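Local coordinates for AlyQ (Persicobacter sp. CCB-QB2, PDB 7D29), which probably binds carbohydrate as a calcium-containing F5/8 type C module of an alginate lyase, at residues T34-N39 / N124-V129; Q57-W62 / A130-G135. All coordinates share one frame; numbering follows the deposited sequence.

Contact 1: residues T34-N39 / N124-V129. With CA (calcium ion), chain B.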
loop_
_atom_site.group_PDB
_atom_site.type_symbol
_atom_site.label_atom_id
_atom_site.label_comp_id
_atom_site.label_asym_id
_atom_site.label_seq_id
_atom_site.Cartn_x
_atom_site.Cartn_y
_atom_site.Cartn_z
ATOM N N THR A 34 -14.245 -1.854 -3.415
ATOM C CA THR A 34 -13.476 -2.683 -4.379
ATOM C C THR A 34 -12.064 -2.903 -3.848
ATOM O O THR A 34 -11.526 -2.009 -3.158
ATOM C CB THR A 34 -13.393 -2.029 -5.751
ATOM O OG1 THR A 34 -12.602 -0.844 -5.617
ATOM C CG2 THR A 34 -14.767 -1.693 -6.307
ATOM N N ARG A 35 -11.467 -4.008 -4.205
ATOM C CA ARG A 35 -10.160 -4.386 -3.641
ATOM C C ARG A 35 -9.277 -5.062 -4.669
ATOM O O ARG A 35 -9.775 -5.592 -5.691
ATOM C CB ARG A 35 -10.336 -5.345 -2.455
ATOM C CG ARG A 35 -10.863 -6.728 -2.868
ATOM C CD ARG A 35 -11.209 -7.575 -1.665
ATOM N NE ARG A 35 -11.596 -8.928 -2.048
ATOM C CZ ARG A 35 -12.839 -9.375 -2.178
ATOM N NH1 ARG A 35 -13.884 -8.579 -1.965
ATOM N NH2 ARG A 35 -13.034 -10.643 -2.543
ATOM N N TRP A 36 -7.983 -5.040 -4.367
ATOM C CA TRP A 36 -7.005 -6.040 -4.863
ATOM C C TRP A 36 -6.938 -7.198 -3.878
ATOM O O TRP A 36 -6.880 -6.943 -2.675
ATOM C CB TRP A 36 -5.631 -5.389 -5.030
ATOM C CG TRP A 36 -4.517 -6.368 -5.216
ATOM C CD1 TRP A 36 -4.319 -7.149 -6.301
ATOM C CD2 TRP A 36 -3.448 -6.669 -4.295
ATOM N NE1 TRP A 36 -3.250 -7.960 -6.108
ATOM C CE2 TRP A 36 -2.651 -7.657 -4.912
ATOM C CE3 TRP A 36 -3.105 -6.248 -2.999
ATOM C CZ2 TRP A 36 -1.485 -8.162 -4.315
ATOM C CZ3 TRP A 36 -1.939 -6.712 -2.443
ATOM C CH2 TRP A 36 -1.182 -7.715 -3.055
ATOM N N SER A 37 -6.972 -8.428 -4.374
ATOM C CA SER A 37 -6.754 -9.631 -3.544
ATOM C C SER A 37 -5.700 -10.514 -4.214
ATOM O O SER A 37 -5.787 -10.788 -5.427
ATOM C CB SER A 37 -8.000 -10.433 -3.260
ATOM O OG SER A 37 -8.961 -9.692 -2.516
ATOM N N ALA A 38 -4.799 -11.008 -3.395
ATOM C CA ALA A 38 -3.856 -12.080 -3.769
ATOM C C ALA A 38 -3.585 -12.910 -2.537
ATOM O O ALA A 38 -3.269 -12.371 -1.447
ATOM C CB ALA A 38 -2.604 -11.537 -4.363
ATOM N N ASN A 39 -3.676 -14.231 -2.716
ATOM C CA ASN A 39 -3.567 -15.186 -1.600
ATOM C C ASN A 39 -2.100 -15.561 -1.394
ATOM O O ASN A 39 -1.388 -15.887 -2.376
ATOM C CB ASN A 39 -4.413 -16.416 -1.895
ATOM C CG ASN A 39 -4.746 -17.167 -0.628
ATOM O OD1 ASN A 39 -4.465 -16.698 0.469
ATOM N ND2 ASN A 39 -5.315 -18.361 -0.790
ATOM N N ASN A 124 -4.149 -11.405 1.099
ATOM C CA ASN A 124 -3.762 -9.979 1.145
ATOM C C ASN A 124 -4.803 -9.231 0.344
ATOM O O ASN A 124 -4.883 -9.409 -0.899
ATOM C CB ASN A 124 -2.378 -9.763 0.574
ATOM C CG ASN A 124 -1.395 -10.690 1.209
ATOM O OD1 ASN A 124 -0.947 -10.463 2.323
ATOM N ND2 ASN A 124 -1.124 -11.776 0.478
ATOM N N SER A 125 -5.567 -8.366 1.020
ATOM C CA SER A 125 -6.693 -7.663 0.380
ATOM C C SER A 125 -6.687 -6.195 0.812
ATOM O O SER A 125 -6.872 -5.912 1.978
ATOM C CB SER A 125 -8.010 -8.295 0.671
ATOM O OG SER A 125 -8.088 -9.587 0.082
ATOM N N ILE A 126 -6.523 -5.335 -0.169
ATOM C CA ILE A 126 -6.347 -3.865 0.017
ATOM C C ILE A 126 -7.421 -3.185 -0.807
ATOM O O ILE A 126 -7.515 -3.437 -2.046
ATOM C CB ILE A 126 -4.920 -3.418 -0.390
ATOM C CG1 ILE A 126 -3.876 -4.088 0.517
ATOM C CG2 ILE A 126 -4.769 -1.906 -0.266
ATOM C CD1 ILE A 126 -2.465 -3.781 0.153
ATOM N N THR A 127 -8.165 -2.250 -0.200
ATOM C CA THR A 127 -9.215 -1.546 -0.936
ATOM C C THR A 127 -8.769 -0.216 -1.536
ATOM O O THR A 127 -9.351 0.196 -2.574
ATOM C CB THR A 127 -10.408 -1.307 -0.013
ATOM O OG1 THR A 127 -10.011 -0.463 1.066
ATOM C CG2 THR A 127 -10.987 -2.597 0.493
ATOM N N GLU A 128 -7.776 0.445 -0.965
ATOM C CA GLU A 128 -7.312 1.768 -1.449
ATOM C C GLU A 128 -5.879 1.985 -0.981
ATOM O O GLU A 128 -5.556 1.587 0.122
ATOM C CB GLU A 128 -8.165 2.939 -0.936
ATOM C CG GLU A 128 -8.005 4.282 -1.671
ATOM C CD GLU A 128 -9.014 5.350 -1.209
ATOM O OE1 GLU A 128 -9.676 5.123 -0.143
ATOM O OE2 GLU A 128 -9.181 6.404 -1.864
ATOM N N VAL A 129 -5.101 2.643 -1.823
ATOM C CA VAL A 129 -3.745 3.092 -1.453
ATOM C C VAL A 129 -3.596 4.536 -1.927
ATOM O O VAL A 129 -4.061 4.909 -3.042
ATOM C CB VAL A 129 -2.651 2.198 -2.060
ATOM C CG1 VAL A 129 -1.286 2.784 -1.849
ATOM C CG2 VAL A 129 -2.724 0.789 -1.508
HETATM CA CA CA B . -10.944 0.265 -4.211
#

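Contact 2: residues Q57-W62 / A130-G135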
loop_
_atom_site.group_PDB
_atom_site.type_symbol
_atom_site.label_atom_id
_atom_site.label_comp_id
_atom_site.label_asym_id
_atom_site.label_seq_id
_atom_site.Cartn_x
_atom_site.Cartn_y
_atom_site.Cartn_z
ATOM N N GLN A 57 5.124 9.068 3.182
ATOM C CA GLN A 57 3.921 8.470 3.785
ATOM C C GLN A 57 3.181 7.664 2.714
ATOM O O GLN A 57 2.994 8.132 1.596
ATOM C CB GLN A 57 3.047 9.559 4.427
ATOM C CG GLN A 57 1.787 9.042 5.082
ATOM C CD GLN A 57 0.998 10.197 5.643
ATOM O OE1 GLN A 57 0.233 10.827 4.931
ATOM N NE2 GLN A 57 1.356 10.606 6.859
ATOM N N VAL A 58 2.717 6.497 3.135
ATOM C CA VAL A 58 1.862 5.623 2.301
ATOM C C VAL A 58 0.648 5.304 3.152
ATOM O O VAL A 58 0.819 4.896 4.300
ATOM C CB VAL A 58 2.577 4.340 1.832
ATOM C CG1 VAL A 58 1.634 3.392 1.114
ATOM C CG2 VAL A 58 3.758 4.654 0.960
ATOM N N LYS A 59 -0.536 5.503 2.596
ATOM C CA LYS A 59 -1.796 5.128 3.289
ATOM C C LYS A 59 -2.354 3.903 2.606
ATOM O O LYS A 59 -2.393 3.820 1.362
ATOM C CB LYS A 59 -2.824 6.243 3.289
ATOM C CG LYS A 59 -2.328 7.554 3.849
ATOM C CD LYS A 59 -3.422 8.601 3.898
ATOM C CE LYS A 59 -2.895 9.903 4.464
ATOM N NZ LYS A 59 -3.998 10.753 4.943
ATOM N N ALA A 60 -2.809 2.936 3.393
ATOM C CA ALA A 60 -3.517 1.785 2.805
ATOM C C ALA A 60 -4.803 1.568 3.595
ATOM O O ALA A 60 -4.753 1.626 4.827
ATOM C CB ALA A 60 -2.663 0.552 2.802
ATOM N N ALA A 61 -5.892 1.288 2.894
ATOM C CA ALA A 61 -7.173 0.856 3.496
ATOM C C ALA A 61 -7.267 -0.634 3.269
ATOM O O ALA A 61 -7.118 -1.070 2.147
ATOM C CB ALA A 61 -8.376 1.537 2.869
ATOM N N TRP A 62 -7.503 -1.358 4.317
ATOM C CA TRP A 62 -7.451 -2.833 4.297
ATOM C C TRP A 62 -8.869 -3.385 4.172
ATOM O O TRP A 62 -9.782 -2.883 4.831
ATOM C CB TRP A 62 -6.754 -3.321 5.572
ATOM C CG TRP A 62 -5.308 -2.950 5.601
ATOM C CD1 TRP A 62 -4.755 -1.851 6.212
ATOM C CD2 TRP A 62 -4.226 -3.649 4.989
ATOM N NE1 TRP A 62 -3.414 -1.799 5.978
ATOM C CE2 TRP A 62 -3.052 -2.908 5.259
ATOM C CE3 TRP A 62 -4.123 -4.811 4.198
ATOM C CZ2 TRP A 62 -1.814 -3.319 4.794
ATOM C CZ3 TRP A 62 -2.881 -5.216 3.770
ATOM C CH2 TRP A 62 -1.748 -4.463 4.049
ATOM N N ALA A 130 -2.905 5.341 -1.133
ATOM C CA ALA A 130 -2.525 6.689 -1.558
ATOM C C ALA A 130 -1.107 6.941 -1.058
ATOM O O ALA A 130 -0.707 6.392 -0.020
ATOM C CB ALA A 130 -3.488 7.750 -1.109
ATOM N N ILE A 131 -0.386 7.763 -1.819
ATOM C CA ILE A 131 1.065 7.968 -1.584
ATOM C C ILE A 131 1.242 9.465 -1.444
ATOM O O ILE A 131 0.844 10.239 -2.404
ATOM C CB ILE A 131 1.882 7.324 -2.707
ATOM C CG1 ILE A 131 1.580 5.827 -2.755
ATOM C CG2 ILE A 131 3.370 7.611 -2.550
ATOM C CD1 ILE A 131 2.197 5.109 -3.916
ATOM N N PHE A 132 1.982 9.868 -0.413
ATOM C CA PHE A 132 2.058 11.277 -0.004
ATOM C C PHE A 132 3.471 11.786 0.227
ATOM O O PHE A 132 4.409 11.056 0.589
ATOM C CB PHE A 132 1.324 11.475 1.314
ATOM C CG PHE A 132 -0.145 11.220 1.222
ATOM C CD1 PHE A 132 -0.609 9.917 1.174
ATOM C CD2 PHE A 132 -1.034 12.262 1.031
ATOM C CE1 PHE A 132 -1.968 9.666 1.140
ATOM C CE2 PHE A 132 -2.402 12.001 0.952
ATOM C CZ PHE A 132 -2.844 10.714 0.945
ATOM N N HIS A 133 3.563 13.102 0.099
ATOM C CA HIS A 133 4.607 13.929 0.739
ATOM C C HIS A 133 3.875 14.739 1.778
ATOM O O HIS A 133 3.260 15.779 1.402
ATOM C CB HIS A 133 5.362 14.798 -0.244
ATOM C CG HIS A 133 6.552 15.457 0.381
ATOM N ND1 HIS A 133 7.400 16.264 -0.339
ATOM C CD2 HIS A 133 7.069 15.364 1.623
ATOM C CE1 HIS A 133 8.371 16.689 0.457
ATOM N NE2 HIS A 133 8.192 16.149 1.676
ATOM N N ALA A 134 3.779 14.206 2.995
ATOM C CA ALA A 134 2.939 14.786 4.058
ATOM C C ALA A 134 3.712 15.890 4.792
ATOM O O ALA A 134 4.951 15.800 4.965
ATOM C CB ALA A 134 2.443 13.703 4.981
ATOM N N GLY A 135 3.021 16.936 5.231
ATOM C CA GLY A 135 3.658 17.915 6.131
ATOM C C GLY A 135 3.263 17.633 7.571
ATOM O O GLY A 135 2.738 16.525 7.827
#

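Contact 1: residues T34-N39 / N124-V129
The carbonyl oxygen of Ala38 is gripped twice by a single residue: Asn124 N and Asn124 ND2 each lie 2.9 Å from Ala38 O. They reach it from opposite faces of the carbonyl plane, tilted from it by 33° and 32°, so the acceptor is held almost evenly between them. Setting CG of Asn124 beside its own backbone N (chi1 -51°) brings the side-chain amide back to the oxygen that the main chain already uses; ND2 also donates to Gly40 O. Farther along this antiparallel ladder, Trp36 and Ile126 form a hydrogen-bonded pair with backbone bonds in both directions.

Between those pairs stands the non-hydrogen-bonded pair Ser37 and Ser125, where the hydroxyls meet tip to tip, Ser37 OG to Ser125 OG being 2.7 Å. Arg35 NE donates to Ser37 OG at 2.8 Å, with the serine oxygen at the edge of the guanidinium and in its plane, while Arg35 CD lies against Ser125 CB. The opposite face of the ladder carries Trp36 and Ile126, side by side and pointing the same way. Ile126 CD1 comes to the edge of the indole, 4.0 Å from Trp36 CZ3, and Trp36 NE1 is bonded to Ala18 O.

Just before strand 36-39 begins, at the corner of the partner strand, both segments turn oxygens onto a calcium ion. Thr34 chelates it with OG1 at 2.4 Å and O at 2.6 Å, and Thr127 O adds a ligand at 2.3 Å. Asn26 O, Asp29 OD1 and Asn31 O complete the six protein ligands. Four main-chain carbonyls, one threonine hydroxyl and one carboxylate oxygen, gathered at a strand corner, are consistent with the structural calcium site of F5/8 type C beta-sandwich modules.

Contact 2: residues Q57-W62 / A130-G135
Gln57 to Lys59 pair antiparallel with Ala130 to Phe132, the short strand axes coming within 4.8 Å at 155°. The bonding is tightest at the Lys59–Ala130 pair, where Lys59 N to Ala130 O is 2.8 Å and nearly straight, and Ala130 N answers to Lys59 O. At the other hydrogen-bonded pair the two bonds are unequal: Phe132 N to Gln57 O is also 2.8 Å, but the return bond from Gln57 N to Phe132 O stretches to 3.3 Å and is weak. This pair is therefore held mainly by the Phe132 N bond.

On the face shared by Gln57, Lys59, Ala130 and Phe132, the extended lysine chain passes across the phenyl ring at about a right angle. Its aliphatic part makes the closest approach, Lys59 CD to Phe132 CE1 at 3.3 Å. Lys59 CE then sits over the face in a CH-pi contact, 3.8 Å from the ring centroid and 26° off the normal. Beyond it, Lys59 NZ is 4.6 Å from the Phe132 centroid, an off-centre cation-pi contact, so the ring receives methylene and ammonium on one face.

Gln57, fully extended with CG anti to its backbone N (chi1 -180°), carries its amide past the other end of Phe132. Gln57 OE1 rests 3.6 Å from Ala134 CB and also approaches the root of the phenyl ring, while NE2 is engaged by Glu137 OE2 and Ser102 OG. The reverse face holds Val58 and Ile131, which meet loosely through their aliphatic branches. With 99-108 beside 52-62 and 7-8 beside 123-133, the pair belongs to one of the two antiparallel sheets, consistent with the beta sandwich of F5/8 type C modules.

Contacts 1 and 2 lie along the same long strand, 123-133, with centres about 15 Å apart and on opposite sides of the chain's centre. Both are mostly buried and share a backbone ladder, but the side chains of contact 1 add hydroxyl, amide and calcium chemistry, while those of contact 2 add mainly a lysine-aromatic contact. The changeover falls at the corner near Thr127: Thr127 and Glu128 both face Ala61 in a classic beta bulge, with Thr127 N to Ala61 O and Glu128 O to Ala61 N as probable hydrogen bonds. The part ahead of the corner is laddered to 36-39 in contact 1, and the part beyond it to 52-62 in contact 2.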